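Local coordinates for N-acetylneuraminic acid (Sialic acid) synthetase (Leptospira borgpetersenii serovar Hardjo-bovis, PDB 6NCS), which probably catalyses the manganese-dependent condensation of phosphoenolpyruvate with an N-acylated mannosamine, or its phosphate, in sialic acid biosynthesis, at residues Phe27-Gly33 with Ala55-Gln61; Arg45-Ala50 with His231-Asp235; Leu137-Asp142 with Ile165-Ser171. All coordinates share one frame; numbering follows the deposited sequence.

Contact 1. Residues Phe27-Gly33 with Ala55-Gln61; sequences FIIAEAG and ANAIKFQ
The backbones of I29-E31 and A57-K59 pair in parallel register as the first two strands of the TIM barrel. The ladder runs A57 N to I28 O, A30 N to A57 O (2.9 Å, N-H...O 174°), K59 N to A30 O and A32 N to K59 O. I29, A57, E31 and K59 turn their side chains to one face of the sheet, A30 and I58 to the other.

Packing is tight on both faces. The methyl of A32 lies over one face of the F60 ring, 4.0 Å from its centroid, beneath helix 40-52. CG2 of I29 rests against K59 CB at 3.8 Å.

The N-terminal end, with N56 partly exposed, is looser: the A57 N to I28 O bond is long and bent (3.2 Å, 141°). N56 OD1 accepts from I28 N at 2.8 Å, while N56 CB sits over a face of the F27 ring.

At the other end the contact turns polar. K59 bends at chi3 and chi4, putting NZ in a salt bridge with E31 OE2 (2.8 Å), above the carboxylate plane; T106 and the bound citrate share this ammonium. From the opposite side of that plane, 45° out of it, Q61 NE2 bonds E31 OE1 (2.9 Å); R68 bonds Q61 OE1. Gripped from two sides, the buried carboxylate has its rotation fixed next to H231 and the manganese.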
ATOM      1  N   PHE A  27       0.925  -7.245  13.555  1.00 13.54           N
ATOM      2  CA  PHE A  27       0.477  -7.301  14.940  1.00 14.07           C
ATOM      3  C   PHE A  27      -0.724  -6.375  15.091  1.00 14.34           C
ATOM      4  O   PHE A  27      -0.605  -5.169  14.854  1.00 14.42           O
ATOM      5  CB  PHE A  27       1.637  -6.872  15.838  1.00 14.44           C
ATOM      6  CG  PHE A  27       1.400  -7.076  17.293  1.00 16.30           C
ATOM      7  CD1 PHE A  27       1.560  -8.333  17.863  1.00 18.92           C
ATOM      8  CD2 PHE A  27       1.082  -6.000  18.111  1.00 14.40           C
ATOM      9  CE1 PHE A  27       1.368  -8.515  19.226  1.00 20.22           C
ATOM     10  CE2 PHE A  27       0.888  -6.174  19.483  1.00 20.63           C
ATOM     11  CZ  PHE A  27       1.028  -7.429  20.035  1.00 16.69           C
ATOM     12  N   ILE A  28      -1.882  -6.928  15.457  1.00 12.25           N
ATOM     13  CA  ILE A  28      -3.137  -6.162  15.481  1.00 11.82           C
ATOM     14  C   ILE A  28      -3.569  -5.920  16.923  1.00 13.39           C
ATOM     15  O   ILE A  28      -3.752  -6.873  17.692  1.00 12.73           O
ATOM     16  CB  ILE A  28      -4.238  -6.875  14.684  1.00 12.35           C
ATOM     17  CG1 ILE A  28      -3.825  -6.948  13.208  1.00 18.12           C
ATOM     18  CG2 ILE A  28      -5.564  -6.092  14.795  1.00 15.55           C
ATOM     19  CD1 ILE A  28      -4.734  -7.784  12.348  1.00 24.05           C
ATOM     20  N   ILE A  29      -3.765  -4.645  17.269  1.00 11.35           N
ATOM     21  CA  ILE A  29      -4.102  -4.201  18.619  1.00 11.27           C
ATOM     22  C   ILE A  29      -5.530  -3.687  18.598  1.00 14.15           C
ATOM     23  O   ILE A  29      -5.846  -2.772  17.832  1.00 13.08           O
ATOM     24  CB  ILE A  29      -3.159  -3.085  19.101  1.00 11.48           C
ATOM     25  CG1 ILE A  29      -1.712  -3.581  19.206  1.00 11.85           C
ATOM     26  CG2 ILE A  29      -3.634  -2.523  20.463  1.00 12.22           C
ATOM     27  CD1 ILE A  29      -0.691  -2.431  19.026  1.00 12.83           C
ATOM     28  N   ALA A  30      -6.379  -4.247  19.459  1.00 11.39           N
ATOM     29  CA  ALA A  30      -7.721  -3.731  19.690  1.00 11.58           C
ATOM     30  C   ALA A  30      -7.636  -2.701  20.810  1.00 13.16           C
ATOM     31  O   ALA A  30      -7.292  -3.046  21.937  1.00 14.54           O
ATOM     32  CB  ALA A  30      -8.664  -4.877  20.059  1.00 12.93           C
ATOM     33  N   GLU A  31      -7.908  -1.428  20.500  1.00 13.60           N
ATOM     34  CA  GLU A  31      -7.819  -0.365  21.504  1.00 14.69           C
ATOM     35  C   GLU A  31      -9.173  -0.285  22.200  1.00 13.73           C
ATOM     36  O   GLU A  31     -10.119   0.305  21.680  1.00 17.56           O
ATOM     37  CB  GLU A  31      -7.401   0.960  20.858  1.00 16.64           C
ATOM     38  CG  GLU A  31      -7.814   2.253  21.593  1.00 25.73           C
ATOM     39  CD  GLU A  31      -7.061   2.505  22.891  1.00 22.53           C
ATOM     40  OE1 GLU A  31      -6.660   3.668  23.125  1.00 29.40           O
ATOM     41  OE2 GLU A  31      -6.877   1.553  23.679  1.00 21.94           O
ATOM     42  N   ALA A  32      -9.274  -0.925  23.370  1.00 15.86           N
ATOM     43  CA  ALA A  32     -10.486  -0.808  24.171  1.00 16.78           C
ATOM     44  C   ALA A  32     -10.636   0.602  24.711  1.00 21.66           C
ATOM     45  O   ALA A  32     -11.760   1.075  24.904  1.00 17.49           O
ATOM     46  CB  ALA A  32     -10.470  -1.812  25.324  1.00 17.44           C
ATOM     47  N   GLY A  33      -9.517   1.267  24.970  1.00 16.54           N
ATOM     48  CA  GLY A  33      -9.525   2.675  25.319  1.00 21.18           C
ATOM     49  C   GLY A  33     -10.344   2.917  26.567  1.00 20.49           C
ATOM     50  O   GLY A  33     -10.105   2.307  27.618  1.00 22.70           O
ATOM     51  N   ALA A  55      -7.577 -10.946  17.427  1.00 13.23           N
ATOM     52  CA  ALA A  55      -6.637  -9.849  17.617  1.00 12.69           C
ATOM     53  C   ALA A  55      -5.436 -10.328  18.420  1.00 15.76           C
ATOM     54  O   ALA A  55      -5.550 -11.214  19.275  1.00 18.34           O
ATOM     55  CB  ALA A  55      -7.313  -8.681  18.353  1.00 12.42           C
ATOM     56  N   ASN A  56      -4.267  -9.737  18.148  1.00 12.68           N
ATOM     57  CA  ASN A  56      -3.072 -10.162  18.880  1.00 15.50           C
ATOM     58  C   ASN A  56      -3.044  -9.607  20.290  1.00 14.16           C
ATOM     59  O   ASN A  56      -2.514 -10.256  21.208  1.00 13.30           O
ATOM     60  CB  ASN A  56      -1.798  -9.730  18.150  1.00 14.32           C
ATOM     61  CG  ASN A  56      -1.699 -10.309  16.764  1.00 15.96           C
ATOM     62  OD1 ASN A  56      -2.113  -9.688  15.787  1.00 16.32           O
ATOM     63  ND2 ASN A  56      -1.137 -11.509  16.663  1.00 22.53           N
ATOM     64  N   ALA A  57      -3.604  -8.419  20.483  1.00 13.60           N
ATOM     65  CA  ALA A  57      -3.502  -7.740  21.762  1.00 16.56           C
ATOM     66  C   ALA A  57      -4.747  -6.898  21.990  1.00 13.36           C
ATOM     67  O   ALA A  57      -5.409  -6.479  21.037  1.00 11.88           O
ATOM     68  CB  ALA A  57      -2.242  -6.864  21.814  1.00 12.84           C
ATOM     69  N   ILE A  58      -5.064  -6.655  23.263  1.00 12.16           N
ATOM     70  CA  ILE A  58      -6.082  -5.676  23.631  1.00 13.66           C
ATOM     71  C   ILE A  58      -5.456  -4.675  24.598  1.00 12.27           C
ATOM     72  O   ILE A  58      -4.708  -5.052  25.510  1.00 16.38           O
ATOM     73  CB  ILE A  58      -7.350  -6.344  24.214  1.00 12.50           C
ATOM     74  CG1 ILE A  58      -8.429  -5.305  24.516  1.00 13.06           C
ATOM     75  CG2 ILE A  58      -7.019  -7.206  25.453  1.00 15.82           C
ATOM     76  CD1 ILE A  58      -9.810  -5.893  24.769  1.00 15.96           C
ATOM     77  N   LYS A  59      -5.737  -3.390  24.368  1.00 12.71           N
ATOM     78  CA  LYS A  59      -5.058  -2.294  25.043  1.00 14.09           C
ATOM     79  C   LYS A  59      -6.066  -1.459  25.826  1.00 15.13           C
ATOM     80  O   LYS A  59      -7.164  -1.179  25.337  1.00 15.56           O
ATOM     81  CB  LYS A  59      -4.320  -1.407  24.026  1.00 13.34           C
ATOM     82  CG  LYS A  59      -3.348  -0.422  24.651  1.00 18.07           C
ATOM     83  CD  LYS A  59      -2.766   0.514  23.592  1.00 17.17           C
ATOM     84  CE  LYS A  59      -3.773   1.583  23.248  1.00 23.39           C
ATOM     85  NZ  LYS A  59      -4.270   2.145  24.552  1.00 29.35           N
ATOM     86  N   PHE A  60      -5.684  -1.060  27.040  1.00 13.53           N
ATOM     87  CA  PHE A  60      -6.503  -0.221  27.911  1.00 15.03           C
ATOM     88  C   PHE A  60      -5.743   1.078  28.194  1.00 23.26           C
ATOM     89  O   PHE A  60      -4.656   1.306  27.660  1.00 19.68           O
ATOM     90  CB  PHE A  60      -6.889  -0.994  29.189  1.00 14.09           C
ATOM     91  CG  PHE A  60      -7.859  -2.133  28.933  1.00 14.07           C
ATOM     92  CD1 PHE A  60      -9.227  -1.939  29.055  1.00 16.40           C
ATOM     93  CD2 PHE A  60      -7.399  -3.384  28.538  1.00 21.82           C
ATOM     94  CE1 PHE A  60     -10.130  -2.978  28.797  1.00 19.28           C
ATOM     95  CE2 PHE A  60      -8.289  -4.429  28.278  1.00 16.70           C
ATOM     96  CZ  PHE A  60      -9.656  -4.226  28.414  1.00 19.39           C
ATOM     97  N   GLN A  61      -6.336   1.967  28.990  1.00 15.81           N
ATOM     98  CA  GLN A  61      -5.717   3.248  29.322  1.00 18.77           C
ATOM     99  C   GLN A  61      -5.627   3.391  30.834  1.00 19.43           C
ATOM    100  O   GLN A  61      -6.615   3.155  31.537  1.00 19.57           O
ATOM    101  CB  GLN A  61      -6.495   4.433  28.735  1.00 16.51           C
ATOM    102  CG  GLN A  61      -6.457   4.446  27.204  1.00 16.88           C
ATOM    103  CD  GLN A  61      -7.229   5.595  26.587  1.00 20.70           C
ATOM    104  OE1 GLN A  61      -7.580   6.564  27.255  1.00 21.65           O
ATOM    105  NE2 GLN A  61      -7.517   5.474  25.292  1.00 20.03           N
TER
HETATM  106  O   HOH W   1      -8.976   1.666  29.904  1.00 23.96           O

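Contact 2. Residues Arg45-Ala50 with His231-Asp235; sequences RMIDEA and HYTVD. With MN (manganese (II) ion), chain C.
The hydroxyl of Y232 reaches helix 40-52 and donates to M46 O at 2.8 Å, in the carbonyl plane and on a lone pair. M46 O also takes the helical bond from A50 N, so one carbonyl serves two donors. Y232 swings its ring out to the helix because chi1 (163°) sets CG opposite the backbone N, and there CE2 meets M46 CB and A50 CB, both at 3.8 Å.

M46 runs past the tyrosine in the opposite direction. Its chain is extended through chi2 and turns at chi3 (77°), which brings CE within 3.3 Å of Y232 O and near CD2 of the ring. V234 packs between M46 and R45: CG1 lies on M46 CG at 3.6 Å, while CG2 stands over the centre of one face of the R45 guanidinium, 3.7 Å above its plane.

That guanidinium is held at its edge. R45 is extended from CG to NE, and NE forms a straight salt-bridge hydrogen bond to E49 OE2 (2.9 Å, 176°), in the guanidinium plane. A water accepting weakly from R45 NH2 donates to E49 OE1 and V234 O.

At the end of strand 227-231, H231 binds manganese through NE2, together with H210. The segment 231-235 thus leaves that strand at the metal and passes outward against helix 40-52, with I58 of strand 57-62 and P249 and L252 of helix 249-266 also touching Y232.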
ATOM      1  N   ARG A  45     -15.712  -8.687  29.046  1.00 20.91           N
ATOM      2  CA  ARG A  45     -16.377  -9.128  27.826  1.00 18.14           C
ATOM      3  C   ARG A  45     -15.625  -8.658  26.589  1.00 17.06           C
ATOM      4  O   ARG A  45     -15.540  -9.384  25.590  1.00 20.37           O
ATOM      5  CB  ARG A  45     -17.816  -8.608  27.797  1.00 24.32           C
ATOM      6  CG  ARG A  45     -18.544  -8.884  26.500  1.00 24.04           C
ATOM      7  CD  ARG A  45     -19.956  -8.321  26.523  1.00 28.43           C
ATOM      8  NE  ARG A  45     -20.590  -8.439  25.217  1.00 29.25           N
ATOM      9  CZ  ARG A  45     -21.660  -7.750  24.843  1.00 37.25           C
ATOM     10  NH1 ARG A  45     -22.219  -6.882  25.682  1.00 27.30           N
ATOM     11  NH2 ARG A  45     -22.166  -7.929  23.630  1.00 34.34           N
ATOM     12  N   MET A  46     -15.073  -7.444  26.634  1.00 16.52           N
ATOM     13  CA  MET A  46     -14.313  -6.946  25.492  1.00 16.59           C
ATOM     14  C   MET A  46     -13.098  -7.825  25.231  1.00 18.02           C
ATOM     15  O   MET A  46     -12.766  -8.116  24.072  1.00 15.31           O
ATOM     16  CB  MET A  46     -13.904  -5.490  25.735  1.00 15.31           C
ATOM     17  CG  MET A  46     -15.090  -4.530  25.785  1.00 16.08           C
ATOM     18  SD  MET A  46     -14.585  -2.827  26.156  1.00 21.12           S
ATOM     19  CE  MET A  46     -13.940  -2.307  24.552  1.00 16.63           C
ATOM     20  N   ILE A  47     -12.443  -8.284  26.302  1.00 17.18           N
ATOM     21  CA  ILE A  47     -11.305  -9.189  26.149  1.00 18.61           C
ATOM     22  C   ILE A  47     -11.745 -10.487  25.487  1.00 15.49           C
ATOM     23  O   ILE A  47     -11.116 -10.961  24.532  1.00 15.31           O
ATOM     24  CB  ILE A  47     -10.650  -9.472  27.510  1.00 15.45           C
ATOM     25  CG1 ILE A  47     -10.028  -8.212  28.117  1.00 14.89           C
ATOM     26  CG2 ILE A  47      -9.600 -10.567  27.359  1.00 17.59           C
ATOM     27  CD1 ILE A  47      -9.587  -8.420  29.577  1.00 15.32           C
ATOM     28  N   ASP A  48     -12.807 -11.107  26.017  1.00 15.95           N
ATOM     29  CA  ASP A  48     -13.300 -12.364  25.450  1.00 17.80           C
ATOM     30  C   ASP A  48     -13.547 -12.242  23.954  1.00 17.99           C
ATOM     31  O   ASP A  48     -13.112 -13.092  23.165  1.00 17.29           O
ATOM     32  CB  ASP A  48     -14.602 -12.793  26.134  1.00 26.06           C
ATOM     33  CG  ASP A  48     -14.437 -13.092  27.612  1.00 25.91           C
ATOM     34  OD1 ASP A  48     -13.296 -13.205  28.102  1.00 23.65           O
ATOM     35  OD2 ASP A  48     -15.482 -13.216  28.287  1.00 22.98           O
ATOM     36  N   GLU A  49     -14.256 -11.187  23.537  1.00 16.05           N
ATOM     37  CA  GLU A  49     -14.655 -11.106  22.142  1.00 18.04           C
ATOM     38  C   GLU A  49     -13.509 -10.654  21.241  1.00 20.55           C
ATOM     39  O   GLU A  49     -13.489 -11.002  20.051  1.00 16.89           O
ATOM     40  CB  GLU A  49     -15.882 -10.198  22.015  1.00 21.08           C
ATOM     41  CG  GLU A  49     -17.042 -10.757  22.835  1.00 21.79           C
ATOM     42  CD  GLU A  49     -18.400 -10.182  22.477  1.00 30.99           C
ATOM     43  OE1 GLU A  49     -18.568  -9.677  21.350  1.00 29.14           O
ATOM     44  OE2 GLU A  49     -19.312 -10.252  23.329  1.00 28.93           O
ATOM     45  N   ALA A  50     -12.544  -9.906  21.788  1.00 18.43           N
ATOM     46  CA  ALA A  50     -11.337  -9.577  21.028  1.00 16.03           C
ATOM     47  C   ALA A  50     -10.481 -10.812  20.808  1.00 15.27           C
ATOM     48  O   ALA A  50      -9.858 -10.966  19.749  1.00 14.52           O
ATOM     49  CB  ALA A  50     -10.521  -8.503  21.751  1.00 13.26           C
ATOM     50  N   HIS A 231      -9.484   1.339  17.344  1.00 13.77           N
ATOM     51  CA  HIS A 231     -10.374   1.419  18.495  1.00 15.78           C
ATOM     52  C   HIS A 231     -11.468   0.366  18.382  1.00 18.23           C
ATOM     53  O   HIS A 231     -11.878  -0.025  17.285  1.00 19.00           O
ATOM     54  CB  HIS A 231     -11.000   2.807  18.617  1.00 15.48           C
ATOM     55  CG  HIS A 231     -10.057   3.844  19.141  1.00 18.96           C
ATOM     56  ND1 HIS A 231     -10.223   4.445  20.370  1.00 19.86           N
ATOM     57  CD2 HIS A 231      -8.932   4.378  18.608  1.00 21.27           C
ATOM     58  CE1 HIS A 231      -9.243   5.308  20.572  1.00 20.07           C
ATOM     59  NE2 HIS A 231      -8.447   5.287  19.517  1.00 26.79           N
ATOM     60  N   TYR A 232     -11.959  -0.072  19.536  1.00 17.01           N
ATOM     61  CA  TYR A 232     -12.710  -1.312  19.610  1.00 15.33           C
ATOM     62  C   TYR A 232     -13.818  -1.192  20.647  1.00 17.55           C
ATOM     63  O   TYR A 232     -13.632  -0.594  21.713  1.00 16.85           O
ATOM     64  CB  TYR A 232     -11.737  -2.463  19.921  1.00 14.81           C
ATOM     65  CG  TYR A 232     -12.373  -3.728  20.428  1.00 16.26           C
ATOM     66  CD1 TYR A 232     -13.269  -4.444  19.641  1.00 16.43           C
ATOM     67  CD2 TYR A 232     -12.055  -4.230  21.684  1.00 16.12           C
ATOM     68  CE1 TYR A 232     -13.855  -5.606  20.110  1.00 16.24           C
ATOM     69  CE2 TYR A 232     -12.627  -5.402  22.152  1.00 19.41           C
ATOM     70  CZ  TYR A 232     -13.526  -6.082  21.360  1.00 18.97           C
ATOM     71  OH  TYR A 232     -14.101  -7.242  21.824  1.00 18.78           O
ATOM     72  N   THR A 233     -14.987  -1.728  20.301  1.00 17.09           N
ATOM     73  CA  THR A 233     -16.153  -1.754  21.173  1.00 18.05           C
ATOM     74  C   THR A 233     -16.863  -3.079  20.949  1.00 19.76           C
ATOM     75  O   THR A 233     -16.802  -3.641  19.853  1.00 24.41           O
ATOM     76  CB  THR A 233     -17.114  -0.585  20.884  1.00 18.74           C
ATOM     77  OG1 THR A 233     -18.257  -0.664  21.745  1.00 20.34           O
ATOM     78  CG2 THR A 233     -17.589  -0.606  19.427  1.00 20.53           C
ATOM     79  N   VAL A 234     -17.535  -3.594  21.984  1.00 19.30           N
ATOM     80  CA  VAL A 234     -18.365  -4.767  21.722  1.00 19.92           C
ATOM     81  C   VAL A 234     -19.711  -4.396  21.126  1.00 27.41           C
ATOM     82  O   VAL A 234     -20.391  -5.273  20.582  1.00 24.94           O
ATOM     83  CB  VAL A 234     -18.601  -5.648  22.961  1.00 25.19           C
ATOM     84  CG1 VAL A 234     -17.279  -6.235  23.454  1.00 23.41           C
ATOM     85  CG2 VAL A 234     -19.340  -4.884  24.042  1.00 30.02           C
ATOM     86  N   ASP A 235     -20.100  -3.118  21.178  1.00 21.32           N
ATOM     87  CA  ASP A 235     -21.425  -2.704  20.729  1.00 22.07           C
ATOM     88  C   ASP A 235     -21.498  -1.186  20.617  1.00 22.40           C
ATOM     89  O   ASP A 235     -21.518  -0.489  21.636  1.00 22.47           O
ATOM     90  CB  ASP A 235     -22.476  -3.235  21.710  1.00 26.59           C
ATOM     91  CG  ASP A 235     -23.909  -3.021  21.236  1.00 32.97           C
ATOM     92  OD1 ASP A 235     -24.135  -2.409  20.168  1.00 34.31           O
ATOM     93  OD2 ASP A 235     -24.817  -3.476  21.959  1.00 36.45           O
TER
HETATM   94 MN    MN C 301      -6.537   6.390  19.734  0.66 19.63          MN
HETATM   95  O   HOH W   2     -20.596  -8.202  20.974  1.00 33.61           O
HETATM   96  O   HOH W   3      -5.703   4.680  19.255  1.00 24.55           O

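Contact 3. Residues Leu137-Asp142 with Ile165-Ser171; sequences LEAAAD and IFKKKKS
L137, A141, I165 and F166 join two neighbouring helices of the TIM-barrel's outer layer, 134-143 and 156-168, which precede and follow strand 146-150 in the alternating beta-alpha order of the barrel.

Apolar contacts make the inner part. L137 uses both branches: CD1 meets I165 CD1 at 3.8 Å, while CD2 lies in the plane of the F166 ring, at its edge near CZ. A140 CB approaches the same ring in its plane, by CE1. Small A141 lets the helices come close, its CA 5.1 Å from that of F166 and its methyl 3.6 Å from F166 CD1. F166 has CG anti to its carbonyl carbon (chi1 -60°), which carries the ring across to these atoms; L149 and V147 of strand 146-150 lie beneath L137 and F166, and F173 stacks on the ring.

The charged residues lie on the solvent side. K169 carries its aliphatic chain obliquely across D142, CE coming 3.3 Å from OD1, yet NZ stays 4.1 Å from that oxygen, beyond a salt bridge.

Backbone and water bonds gather where helix 156-168 ends. A Schellman motif closes it, with K170 at positive phi, S171 N bonded to F166 O and K170 N to K167 O. This turn brings S171 OG beside the other helix. One water lies within hydrogen-bonding distance of A140 O and is bonded to S171 OG; a second donates to both A141 O and K169 O, each at 3.0 Å.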
ATOM      1  N   LEU A 137       8.161   9.919  28.507  1.00 17.23           N
ATOM      2  CA  LEU A 137       8.968   9.178  27.539  1.00 18.29           C
ATOM      3  C   LEU A 137      10.237   8.638  28.178  1.00 19.05           C
ATOM      4  O   LEU A 137      10.607   7.478  27.966  1.00 17.73           O
ATOM      5  CB  LEU A 137       9.321  10.073  26.355  1.00 19.43           C
ATOM      6  CG  LEU A 137       8.169  10.590  25.511  1.00 19.11           C
ATOM      7  CD1 LEU A 137       8.698  11.620  24.524  1.00 21.42           C
ATOM      8  CD2 LEU A 137       7.509   9.428  24.779  1.00 16.78           C
ATOM      9  N   GLU A 138      10.932   9.476  28.953  1.00 17.69           N
ATOM     10  CA  GLU A 138      12.153   9.026  29.608  1.00 22.16           C
ATOM     11  C   GLU A 138      11.864   7.887  30.579  1.00 19.30           C
ATOM     12  O   GLU A 138      12.668   6.958  30.713  1.00 21.70           O
ATOM     13  CB  GLU A 138      12.829  10.201  30.323  1.00 23.68           C
ATOM     14  CG  GLU A 138      13.574  11.134  29.366  1.00 23.98           C
ATOM     15  CD  GLU A 138      14.184  12.340  30.063  1.00 41.12           C
ATOM     16  OE1 GLU A 138      13.703  12.713  31.157  1.00 43.57           O
ATOM     17  OE2 GLU A 138      15.142  12.922  29.510  1.00 42.91           O
ATOM     18  N   ALA A 139      10.724   7.936  31.267  1.00 20.13           N
ATOM     19  CA  ALA A 139      10.388   6.843  32.176  1.00 16.99           C
ATOM     20  C   ALA A 139      10.078   5.567  31.404  1.00 15.69           C
ATOM     21  O   ALA A 139      10.432   4.465  31.842  1.00 18.24           O
ATOM     22  CB  ALA A 139       9.206   7.230  33.059  1.00 20.65           C
ATOM     23  N   ALA A 140       9.401   5.694  30.262  1.00 15.00           N
ATOM     24  CA  ALA A 140       9.142   4.528  29.429  1.00 14.33           C
ATOM     25  C   ALA A 140      10.440   3.931  28.894  1.00 15.31           C
ATOM     26  O   ALA A 140      10.616   2.706  28.891  1.00 16.19           O
ATOM     27  CB  ALA A 140       8.211   4.907  28.279  1.00 14.09           C
ATOM     28  N   ALA A 141      11.361   4.782  28.442  1.00 15.80           N
ATOM     29  CA  ALA A 141      12.639   4.282  27.940  1.00 16.54           C
ATOM     30  C   ALA A 141      13.438   3.597  29.045  1.00 18.58           C
ATOM     31  O   ALA A 141      14.075   2.563  28.807  1.00 22.85           O
ATOM     32  CB  ALA A 141      13.439   5.430  27.325  1.00 18.14           C
ATOM     33  N   ASP A 142      13.430   4.167  30.259  1.00 20.70           N
ATOM     34  CA  ASP A 142      14.180   3.600  31.378  1.00 26.54           C
ATOM     35  C   ASP A 142      13.604   2.280  31.870  1.00 25.18           C
ATOM     36  O   ASP A 142      14.309   1.524  32.549  1.00 20.39           O
ATOM     37  CB  ASP A 142      14.213   4.584  32.549  1.00 31.64           C
ATOM     38  CG  ASP A 142      14.970   5.852  32.223  1.00 57.01           C
ATOM     39  OD1 ASP A 142      15.654   5.879  31.177  1.00 67.26           O
ATOM     40  OD2 ASP A 142      14.871   6.826  33.004  1.00 54.04           O
ATOM     41  N   ILE A 165      15.154   9.463  22.585  1.00 20.28           N
ATOM     42  CA  ILE A 165      15.040   9.073  23.987  1.00 23.35           C
ATOM     43  C   ILE A 165      15.120   7.556  24.126  1.00 19.67           C
ATOM     44  O   ILE A 165      15.791   7.034  25.026  1.00 20.57           O
ATOM     45  CB  ILE A 165      13.742   9.644  24.583  1.00 23.18           C
ATOM     46  CG1 ILE A 165      13.822  11.171  24.597  1.00 25.62           C
ATOM     47  CG2 ILE A 165      13.508   9.096  25.996  1.00 24.66           C
ATOM     48  CD1 ILE A 165      12.518  11.854  24.904  1.00 33.41           C
ATOM     49  N   PHE A 166      14.477   6.829  23.215  1.00 17.96           N
ATOM     50  CA  PHE A 166      14.472   5.371  23.284  1.00 18.31           C
ATOM     51  C   PHE A 166      15.732   4.763  22.694  1.00 22.94           C
ATOM     52  O   PHE A 166      16.225   3.758  23.220  1.00 20.53           O
ATOM     53  CB  PHE A 166      13.211   4.837  22.600  1.00 16.29           C
ATOM     54  CG  PHE A 166      11.959   5.331  23.255  1.00 19.80           C
ATOM     55  CD1 PHE A 166      11.492   4.724  24.412  1.00 16.48           C
ATOM     56  CD2 PHE A 166      11.300   6.449  22.771  1.00 21.09           C
ATOM     57  CE1 PHE A 166      10.371   5.216  25.071  1.00 17.24           C
ATOM     58  CE2 PHE A 166      10.173   6.939  23.416  1.00 15.28           C
ATOM     59  CZ  PHE A 166       9.705   6.321  24.562  1.00 17.21           C
ATOM     60  N   LYS A 167      16.286   5.366  21.639  1.00 22.53           N
ATOM     61  CA  LYS A 167      17.573   4.906  21.126  1.00 22.80           C
ATOM     62  C   LYS A 167      18.647   4.971  22.202  1.00 24.13           C
ATOM     63  O   LYS A 167      19.444   4.035  22.353  1.00 22.82           O
ATOM     64  CB  LYS A 167      17.988   5.740  19.914  1.00 25.22           C
ATOM     65  N   LYS A 168      18.671   6.064  22.974  1.00 21.79           N
ATOM     66  CA  LYS A 168      19.681   6.238  24.010  1.00 27.40           C
ATOM     67  C   LYS A 168      19.655   5.126  25.054  1.00 26.92           C
ATOM     68  O   LYS A 168      20.697   4.804  25.628  1.00 25.47           O
ATOM     69  CB  LYS A 168      19.501   7.601  24.687  1.00 35.28           C
ATOM     70  N   LYS A 169      18.493   4.529  25.321  1.00 22.17           N
ATOM     71  CA  LYS A 169      18.402   3.443  26.290  1.00 22.21           C
ATOM     72  C   LYS A 169      18.292   2.069  25.633  1.00 21.03           C
ATOM     73  O   LYS A 169      18.081   1.069  26.334  1.00 20.96           O
ATOM     74  CB  LYS A 169      17.210   3.668  27.223  1.00 24.11           C
ATOM     75  CG  LYS A 169      17.373   4.878  28.121  1.00 23.30           C
ATOM     76  CD  LYS A 169      18.467   4.628  29.131  1.00 26.44           C
ATOM     77  CE  LYS A 169      18.708   5.828  30.028  1.00 36.58           C
ATOM     78  NZ  LYS A 169      19.714   5.503  31.078  1.00 50.37           N
ATOM     79  N   LYS A 170      18.413   2.004  24.309  1.00 20.73           N
ATOM     80  CA  LYS A 170      18.258   0.756  23.561  1.00 20.02           C
ATOM     81  C   LYS A 170      16.933   0.074  23.900  1.00 27.84           C
ATOM     82  O   LYS A 170      16.851  -1.149  24.018  1.00 20.72           O
ATOM     83  CB  LYS A 170      19.445  -0.181  23.802  1.00 24.43           C
ATOM     84  CG  LYS A 170      20.773   0.419  23.343  1.00 31.76           C
ATOM     85  CD  LYS A 170      21.873  -0.626  23.162  1.00 45.93           C
ATOM     86  CE  LYS A 170      22.690  -0.833  24.422  1.00 52.57           C
ATOM     87  NZ  LYS A 170      24.074  -1.324  24.135  1.00 57.83           N
ATOM     88  N   SER A 171      15.886   0.875  24.071  1.00 16.99           N
ATOM     89  CA  SER A 171      14.555   0.319  24.285  1.00 20.31           C
ATOM     90  C   SER A 171      14.074  -0.396  23.022  1.00 16.03           C
ATOM     91  O   SER A 171      14.283   0.102  21.907  1.00 16.48           O
ATOM     92  CB  SER A 171      13.560   1.426  24.644  1.00 15.47           C
ATOM     93  OG  SER A 171      13.994   2.179  25.766  1.00 20.79           O
TER
HETATM   94  O   HOH W   4      12.094   0.636  27.417  1.00 16.94           O
HETATM   95  O   HOH W   5      15.817   0.297  28.076  0.50 20.11           O

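All three contacts belong to one TIM barrel. Contacts 1 and 2 have centres 9 Å apart and touch: E31 CG packs on H231 ND1 and A32 CB on M46 CE. Their segments alternate along the chain, since helix 40-52 connects strands 27-33 and 57-62, while 231-235 follows the last barrel strand. That strand, 227-231, closes the barrel beside 27-33; contact 2 links its exit loop to helix 40-52, while E31 and H231 meet near the manganese. Contact 3, nested in the loop closed by contact 2, lies across the chain's centre from it, with centres 31 Å apart. It is about 13 Å from contact 1 at the nearest atoms and joins outer helices away from the metal site.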